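Local coordinates for protein carbohydrate oxidase (Microdochium nivale, PDB 3RJA) that oxidises the C1 hydroxyl of mono-, oligo- and polysaccharides to lactones with an FAD cofactor, passing the electrons to molecular oxygen to give hydrogen peroxide, at residues A[144-149]-A[153-158]; A[113-118]-A[127-132]. One frame throughout, in Å; residues are numbered along the deposited sequence.

Contact 1. Residues A[144-149]-A[153-158]; sequences GGFGFS and HGLAVD. With FAD (flavin-adenine dinucleotide), chain B.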
loop_
_atom_site.group_PDB
_atom_site.type_symbol
_atom_site.label_atom_id
_atom_site.label_comp_id
_atom_site.label_asym_id
_atom_site.label_seq_id
_atom_site.Cartn_x
_atom_site.Cartn_y
_atom_site.Cartn_z
ATOM N N GLY A 144 0.255 -6.199 0.560
ATOM C CA GLY A 144 1.079 -6.144 -0.660
ATOM C C GLY A 144 2.315 -5.259 -0.483
ATOM O O GLY A 144 3.332 -5.714 0.062
ATOM N N GLY A 145 2.219 -4.011 -0.962
ATOM C CA GLY A 145 3.271 -3.010 -0.829
ATOM C C GLY A 145 4.125 -2.900 -2.075
ATOM O O GLY A 145 5.040 -3.731 -2.297
ATOM N N PHE A 146 3.859 -1.884 -2.886
ATOM C CA PHE A 146 4.514 -1.752 -4.175
ATOM C C PHE A 146 5.375 -0.483 -4.234
ATOM O O PHE A 146 4.931 0.583 -3.794
ATOM C CB PHE A 146 3.454 -1.724 -5.311
ATOM C CG PHE A 146 4.065 -1.680 -6.694
ATOM C CD1 PHE A 146 4.371 -2.869 -7.370
ATOM C CD2 PHE A 146 4.374 -0.458 -7.306
ATOM C CE1 PHE A 146 4.925 -2.839 -8.646
ATOM C CE2 PHE A 146 4.968 -0.409 -8.555
ATOM C CZ PHE A 146 5.229 -1.621 -9.243
ATOM N N GLY A 147 6.580 -0.587 -4.799
ATOM C CA GLY A 147 7.443 0.581 -4.960
ATOM C C GLY A 147 8.411 0.445 -6.135
ATOM O O GLY A 147 8.255 -0.457 -6.994
ATOM N N PHE A 148 9.442 1.309 -6.133
ATOM C CA PHE A 148 10.426 1.374 -7.213
ATOM C C PHE A 148 11.526 0.294 -7.189
ATOM O O PHE A 148 12.476 0.375 -7.970
ATOM C CB PHE A 148 11.096 2.757 -7.227
ATOM C CG PHE A 148 10.250 3.823 -7.821
ATOM C CD1 PHE A 148 10.009 3.855 -9.203
ATOM C CD2 PHE A 148 9.669 4.799 -7.011
ATOM C CE1 PHE A 148 9.189 4.872 -9.782
ATOM C CE2 PHE A 148 8.848 5.822 -7.586
ATOM C CZ PHE A 148 8.624 5.854 -8.968
ATOM N N SER A 149 11.427 -0.685 -6.288
ATOM C CA SER A 149 12.238 -1.903 -6.402
ATOM C C SER A 149 11.370 -3.140 -6.681
ATOM O O SER A 149 11.893 -4.259 -6.747
ATOM C CB SER A 149 13.076 -2.136 -5.133
ATOM O OG SER A 149 13.997 -1.076 -4.933
ATOM N N HIS A 153 12.588 -6.826 -7.239
ATOM C CA HIS A 153 12.668 -7.615 -5.989
ATOM C C HIS A 153 11.319 -7.996 -5.385
ATOM O O HIS A 153 11.283 -8.580 -4.315
ATOM C CB HIS A 153 13.459 -6.843 -4.914
ATOM C CG HIS A 153 14.948 -6.893 -5.084
ATOM N ND1 HIS A 153 15.655 -8.075 -5.176
ATOM C CD2 HIS A 153 15.870 -5.900 -5.129
ATOM C CE1 HIS A 153 16.940 -7.808 -5.319
ATOM N NE2 HIS A 153 17.094 -6.497 -5.295
ATOM N N GLY A 154 10.222 -7.621 -6.023
ATOM C CA GLY A 154 8.894 -8.057 -5.569
ATOM C C GLY A 154 8.235 -7.131 -4.554
ATOM O O GLY A 154 8.744 -6.038 -4.266
ATOM N N LEU A 155 7.070 -7.549 -4.050
ATOM C CA LEU A 155 6.292 -6.755 -3.081
ATOM C C LEU A 155 6.916 -6.787 -1.686
ATOM O O LEU A 155 7.655 -7.737 -1.331
ATOM C CB LEU A 155 4.853 -7.276 -3.016
ATOM C CG LEU A 155 4.066 -7.337 -4.371
ATOM C CD1 LEU A 155 2.689 -7.905 -4.134
ATOM C CD2 LEU A 155 3.934 -5.965 -5.057
ATOM N N ALA A 156 6.591 -5.777 -0.884
ATOM C CA ALA A 156 6.937 -5.782 0.531
ATOM C C ALA A 156 6.490 -7.106 1.146
ATOM O O ALA A 156 7.257 -7.741 1.855
ATOM C CB ALA A 156 6.308 -4.568 1.272
ATOM N N VAL A 157 5.262 -7.519 0.843
ATOM C CA VAL A 157 4.710 -8.776 1.339
ATOM C C VAL A 157 5.581 -10.006 0.999
ATOM O O VAL A 157 5.635 -10.957 1.776
ATOM C CB VAL A 157 3.222 -8.989 0.914
ATOM C CG1 VAL A 157 3.081 -9.370 -0.565
ATOM C CG2 VAL A 157 2.558 -10.049 1.783
ATOM N N ASP A 158 6.264 -9.964 -0.140
ATOM C CA ASP A 158 7.129 -11.061 -0.560
ATOM C C ASP A 158 8.414 -11.206 0.288
ATOM O O ASP A 158 9.059 -12.237 0.229
ATOM C CB ASP A 158 7.445 -10.914 -2.048
ATOM C CG ASP A 158 6.196 -11.040 -2.922
ATOM O OD1 ASP A 158 5.299 -11.852 -2.555
ATOM O OD2 ASP A 158 6.109 -10.309 -3.952
HETATM P PA FAD B . -3.083 1.899 8.888
HETATM O O1A FAD B . -2.472 2.038 10.257
HETATM O O2A FAD B . -4.144 2.917 8.559
HETATM O O5B FAD B . -3.714 0.430 8.749
HETATM C C5B FAD B . -4.118 -0.045 7.469
HETATM C C4B FAD B . -4.909 -1.350 7.658
HETATM O O4B FAD B . -4.054 -2.354 8.206
HETATM C C3B FAD B . -6.080 -1.203 8.629
HETATM O O3B FAD B . -7.087 -2.155 8.278
HETATM C C2B FAD B . -5.441 -1.640 9.943
HETATM O O2B FAD B . -6.321 -2.067 10.955
HETATM C C1B FAD B . -4.545 -2.768 9.453
HETATM N N9A FAD B . -3.422 -2.956 10.366
HETATM C C8A FAD B . -2.567 -1.989 10.887
HETATM N N7A FAD B . -1.678 -2.633 11.690
HETATM C C5A FAD B . -1.936 -3.951 11.663
HETATM C C6A FAD B . -1.330 -5.035 12.306
HETATM N N6A FAD B . -0.263 -4.854 13.116
HETATM N N1A FAD B . -1.834 -6.300 12.055
HETATM C C2A FAD B . -2.938 -6.478 11.228
HETATM N N3A FAD B . -3.564 -5.406 10.624
HETATM C C4A FAD B . -3.046 -4.164 10.840
HETATM N N1 FAD B . 1.078 1.890 -1.148
HETATM C C2 FAD B . 1.930 1.145 -1.971
HETATM O O2 FAD B . 1.722 -0.051 -2.209
HETATM N N3 FAD B . 3.063 1.789 -2.461
HETATM C C4 FAD B . 3.471 3.063 -2.113
HETATM O O4 FAD B . 4.565 3.524 -2.509
HETATM C C4X FAD B . 2.501 3.838 -1.278
HETATM N N5 FAD B . 2.788 5.074 -0.906
HETATM C C5X FAD B . 1.971 5.778 -0.052
HETATM C C6 FAD B . 2.340 7.068 0.410
HETATM C C7 FAD B . 1.595 7.724 1.371
HETATM C C7M FAD B . 1.997 9.133 1.855
HETATM C C8 FAD B . 0.523 7.038 1.990
HETATM C C8M FAD B . -0.309 7.705 3.067
HETATM C C9 FAD B . 0.107 5.808 1.505
HETATM C C9A FAD B . 0.833 5.141 0.497
HETATM N N10 FAD B . 0.519 3.824 0.082
HETATM C C10 FAD B . 1.288 3.179 -0.874
HETATM C "C1'" FAD B . -0.695 3.150 0.646
HETATM C "C2'" FAD B . -0.314 2.256 1.818
HETATM O "O2'" FAD B . 0.323 1.084 1.325
HETATM C "C3'" FAD B . -1.557 1.834 2.570
HETATM O "O3'" FAD B . -2.314 2.969 2.933
HETATM C "C4'" FAD B . -1.158 1.011 3.806
HETATM O "O4'" FAD B . -2.208 0.158 4.143
HETATM C "C5'" FAD B . -0.772 1.909 4.985
HETATM O "O5'" FAD B . -0.392 1.115 6.075
HETATM P P FAD B . -0.456 1.759 7.565
HETATM O O1P FAD B . 0.084 0.790 8.574
HETATM O O2P FAD B . 0.270 3.105 7.569
HETATM O O3P FAD B . -2.033 2.010 7.673
HETATM O O HOH W 1 7.838 -3.419 -2.954
#
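In the FAD-binding domain of this flavin oxidase, the glycine-rich segment 144-149 runs along the pyrimidine end of the flavin, and Gly144 and Gly145 bind it to the returning chain at Ala156 and Val157. Val157 N donates to Gly144 O at 2.8 Å, and Ala156 N reaches Gly145 O at 2.9 Å in a nearly straight bond (168°). Gly145 O accepts a second hydrogen bond, from a water that also donates to Gly154 O, so two donors grip this buried carbonyl. Both glycines have backbone angles that forbid a side chain, and a CB on Gly145 would in addition collide with Ala156 CB. The next residue, Phe146, clasps the cofactor with its backbone: its N donates to FAD O2, and its O accepts from FAD N3 at 2.6 Å. With CG anti to the backbone N (chi1 -176°), its ring meets Leu155 edge on, CD1 lying 3.9 Å from Leu155 CD2 near the ring plane. Asp158 OD2 turns back to accept from Leu155 N, while its OD1 is in a salt bridge with Arg380. Helix 150-153 joins the two segments at their far end, where His153 N donates to Ser149 O over 2.7 Å.

Contact 2. Residues A[113-118]-A[127-132]; sequences GHLATV and ISHGTC. With ZN (zinc ion), chain D; FAD (flavin-adenine dinucleotide), chain B.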
loop_
_atom_site.group_PDB
_atom_site.type_symbol
_atom_site.label_atom_id
_atom_site.label_comp_id
_atom_site.label_asym_id
_atom_site.label_seq_id
_atom_site.Cartn_x
_atom_site.Cartn_y
_atom_site.Cartn_z
ATOM N N GLY A 113 10.166 4.686 6.178
ATOM C CA GLY A 113 11.419 5.464 6.182
ATOM C C GLY A 113 12.307 5.050 7.336
ATOM O O GLY A 113 13.525 4.965 7.182
ATOM N N HIS A 114 11.700 4.786 8.499
ATOM C CA HIS A 114 12.466 4.370 9.677
ATOM C C HIS A 114 13.042 2.945 9.508
ATOM O O HIS A 114 14.228 2.706 9.775
ATOM C CB HIS A 114 11.606 4.502 10.942
ATOM C CG HIS A 114 12.221 3.908 12.177
ATOM N ND1 HIS A 114 13.281 4.485 12.840
ATOM C CD2 HIS A 114 11.908 2.790 12.875
ATOM C CE1 HIS A 114 13.596 3.755 13.895
ATOM N NE2 HIS A 114 12.787 2.711 13.930
ATOM N N LEU A 115 12.193 2.015 9.072
ATOM C CA LEU A 115 12.620 0.653 8.716
ATOM C C LEU A 115 13.821 0.720 7.770
ATOM O O LEU A 115 14.859 0.087 8.021
ATOM C CB LEU A 115 11.462 -0.106 8.043
ATOM C CG LEU A 115 11.830 -1.465 7.454
ATOM C CD1 LEU A 115 12.275 -2.420 8.598
ATOM C CD2 LEU A 115 10.647 -2.054 6.624
ATOM N N ALA A 116 13.694 1.509 6.703
ATOM C CA ALA A 116 14.760 1.569 5.691
ATOM C C ALA A 116 16.026 2.173 6.272
ATOM O O ALA A 116 17.132 1.734 5.955
ATOM C CB ALA A 116 14.327 2.335 4.475
ATOM N N THR A 117 15.873 3.201 7.099
ATOM C CA THR A 117 17.042 3.856 7.711
ATOM C C THR A 117 17.829 2.917 8.612
ATOM O O THR A 117 19.047 2.808 8.473
ATOM C CB THR A 117 16.643 5.106 8.503
ATOM O OG1 THR A 117 16.097 6.056 7.590
ATOM C CG2 THR A 117 17.893 5.723 9.166
ATOM N N VAL A 118 17.123 2.234 9.513
ATOM C CA VAL A 118 17.734 1.299 10.460
ATOM C C VAL A 118 18.382 0.141 9.724
ATOM O O VAL A 118 19.549 -0.149 9.966
ATOM C CB VAL A 118 16.740 0.786 11.563
ATOM C CG1 VAL A 118 17.432 -0.211 12.529
ATOM C CG2 VAL A 118 16.172 1.959 12.367
ATOM N N ILE A 127 14.917 -3.724 1.904
ATOM C CA ILE A 127 13.703 -4.431 1.506
ATOM C C ILE A 127 12.980 -3.607 0.472
ATOM O O ILE A 127 13.006 -2.369 0.509
ATOM C CB ILE A 127 12.753 -4.665 2.722
ATOM C CG1 ILE A 127 13.367 -5.683 3.689
ATOM C CG2 ILE A 127 11.334 -5.147 2.268
ATOM C CD1 ILE A 127 12.720 -5.649 5.026
ATOM N N SER A 128 12.331 -4.304 -0.459
ATOM C CA SER A 128 11.538 -3.661 -1.478
ATOM C C SER A 128 10.154 -3.273 -0.912
ATOM O O SER A 128 9.328 -4.158 -0.638
ATOM C CB SER A 128 11.382 -4.624 -2.674
ATOM O OG SER A 128 10.500 -4.101 -3.649
ATOM N N HIS A 129 9.896 -1.969 -0.752
ATOM C CA HIS A 129 8.601 -1.493 -0.225
ATOM C C HIS A 129 8.230 -0.146 -0.873
ATOM O O HIS A 129 8.948 0.339 -1.758
ATOM C CB HIS A 129 8.616 -1.396 1.323
ATOM C CG HIS A 129 9.795 -0.642 1.875
ATOM N ND1 HIS A 129 9.964 0.716 1.693
ATOM C CD2 HIS A 129 10.860 -1.058 2.608
ATOM C CE1 HIS A 129 11.085 1.102 2.281
ATOM N NE2 HIS A 129 11.640 0.045 2.857
ATOM N N GLY A 130 7.127 0.448 -0.419
ATOM C CA GLY A 130 6.662 1.745 -0.914
ATOM C C GLY A 130 7.600 2.923 -0.667
ATOM O O GLY A 130 8.599 2.809 0.068
ATOM N N THR A 131 7.265 4.059 -1.273
ATOM C CA THR A 131 8.141 5.228 -1.294
ATOM C C THR A 131 7.866 6.231 -0.174
ATOM O O THR A 131 8.715 7.059 0.102
ATOM C CB THR A 131 7.978 6.027 -2.604
ATOM O OG1 THR A 131 6.599 6.397 -2.746
ATOM C CG2 THR A 131 8.411 5.201 -3.821
ATOM N N CYS A 132 6.668 6.212 0.411
ATOM C CA CYS A 132 6.303 7.226 1.391
ATOM C C CYS A 132 6.918 6.899 2.766
ATOM O O CYS A 132 6.656 5.838 3.320
ATOM C CB CYS A 132 4.767 7.331 1.478
ATOM S SG CYS A 132 3.945 7.638 -0.135
HETATM ZN ZN ZN D . 14.630 5.953 13.007
HETATM P PA FAD B . -3.083 1.899 8.888
HETATM O O1A FAD B . -2.472 2.038 10.257
HETATM O O2A FAD B . -4.144 2.917 8.559
HETATM O O5B FAD B . -3.714 0.430 8.749
HETATM C C5B FAD B . -4.118 -0.045 7.469
HETATM C C4B FAD B . -4.909 -1.350 7.658
HETATM O O4B FAD B . -4.054 -2.354 8.206
HETATM C C3B FAD B . -6.080 -1.203 8.629
HETATM O O3B FAD B . -7.087 -2.155 8.278
HETATM C C2B FAD B . -5.441 -1.640 9.943
HETATM O O2B FAD B . -6.321 -2.067 10.955
HETATM C C1B FAD B . -4.545 -2.768 9.453
HETATM N N9A FAD B . -3.422 -2.956 10.366
HETATM C C8A FAD B . -2.567 -1.989 10.887
HETATM N N7A FAD B . -1.678 -2.633 11.690
HETATM C C5A FAD B . -1.936 -3.951 11.663
HETATM C C6A FAD B . -1.330 -5.035 12.306
HETATM N N6A FAD B . -0.263 -4.854 13.116
HETATM N N1A FAD B . -1.834 -6.300 12.055
HETATM C C2A FAD B . -2.938 -6.478 11.228
HETATM N N3A FAD B . -3.564 -5.406 10.624
HETATM C C4A FAD B . -3.046 -4.164 10.840
HETATM N N1 FAD B . 1.078 1.890 -1.148
HETATM C C2 FAD B . 1.930 1.145 -1.971
HETATM O O2 FAD B . 1.722 -0.051 -2.209
HETATM N N3 FAD B . 3.063 1.789 -2.461
HETATM C C4 FAD B . 3.471 3.063 -2.113
HETATM O O4 FAD B . 4.565 3.524 -2.509
HETATM C C4X FAD B . 2.501 3.838 -1.278
HETATM N N5 FAD B . 2.788 5.074 -0.906
HETATM C C5X FAD B . 1.971 5.778 -0.052
HETATM C C6 FAD B . 2.340 7.068 0.410
HETATM C C7 FAD B . 1.595 7.724 1.371
HETATM C C7M FAD B . 1.997 9.133 1.855
HETATM C C8 FAD B . 0.523 7.038 1.990
HETATM C C8M FAD B . -0.309 7.705 3.067
HETATM C C9 FAD B . 0.107 5.808 1.505
HETATM C C9A FAD B . 0.833 5.141 0.497
HETATM N N10 FAD B . 0.519 3.824 0.082
HETATM C C10 FAD B . 1.288 3.179 -0.874
HETATM C "C1'" FAD B . -0.695 3.150 0.646
HETATM C "C2'" FAD B . -0.314 2.256 1.818
HETATM O "O2'" FAD B . 0.323 1.084 1.325
HETATM C "C3'" FAD B . -1.557 1.834 2.570
HETATM O "O3'" FAD B . -2.314 2.969 2.933
HETATM C "C4'" FAD B . -1.158 1.011 3.806
HETATM O "O4'" FAD B . -2.208 0.158 4.143
HETATM C "C5'" FAD B . -0.772 1.909 4.985
HETATM O "O5'" FAD B . -0.392 1.115 6.075
HETATM P P FAD B . -0.456 1.759 7.565
HETATM O O1P FAD B . 0.084 0.790 8.574
HETATM O O2P FAD B . 0.270 3.105 7.569
HETATM O O3P FAD B . -2.033 2.010 7.673
HETATM O O HOH W 2 16.673 5.231 12.975
HETATM O O HOH W 3 14.351 7.262 14.607
#
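His129 faces helix 112-123 across the contact, its ring edge turned to Ala116, with Leu115 set obliquely beside it. From CB the chain turns so that CG sits between the backbone N and the carbonyl carbon (chi1 50°), from which chi2 (68°) turns ND1 toward the carbonyl of Gly130. His129 ND1 donates to a lone pair of Gly130 O at 3.0 Å, the oxygen lying almost in the ring plane, and this bond fixes the rotation of the imidazole. On the other side of the ring His129 CD2 has Leu115 CD2 at 4.1 Å, and its NE2 at the tip meets Ala116 CB edge on at 3.9 Å, with CE1 a little farther from the same methyl. Leu115 CD2 also reaches Ile127 CD1, 4.4 Å away, and Phe141 of helix 137-142 packs against both residues. With an alanine in place of His129, Gly130 O would probably lose this donor and a gap would open beside Leu115 and Ala116. One residue before Leu115, His114 ND1 binds a zinc ion at 2.0 Å, with Asp309 and two waters among the other ligands. Beyond Gly130, Thr131 N donates to FAD O4 at 3.0 Å, and Cys132 SG is bonded covalently to FAD C6 (1.8 Å), the 6-S-cysteinyl link found in glucooligosaccharide oxidase and other flavoenzymes of the berberine bridge enzyme family.

Both contacts are buried in the FAD-binding domain, and both give backbone bonds to the pyrimidine ring of the flavin; contact 2 adds a covalent bond to the benzenoid ring. Contact 1 joins two loops around helix 150-153 chiefly by hydrogen bonds between main chains. Contact 2 sets a loop against helix 112-123 by side-chain packing alone, with no hydrogen bond across, and covers about half the area; the zinc is bound on the helix, away from the flavin. The two meet where Ser128 OG lies 2.7 Å from Gly154 O, a probable hydrogen bond, and where Phe148 packs on Thr131. Helix 137-142 touches both, at Ala156 and at Leu115, Ile127 and His129.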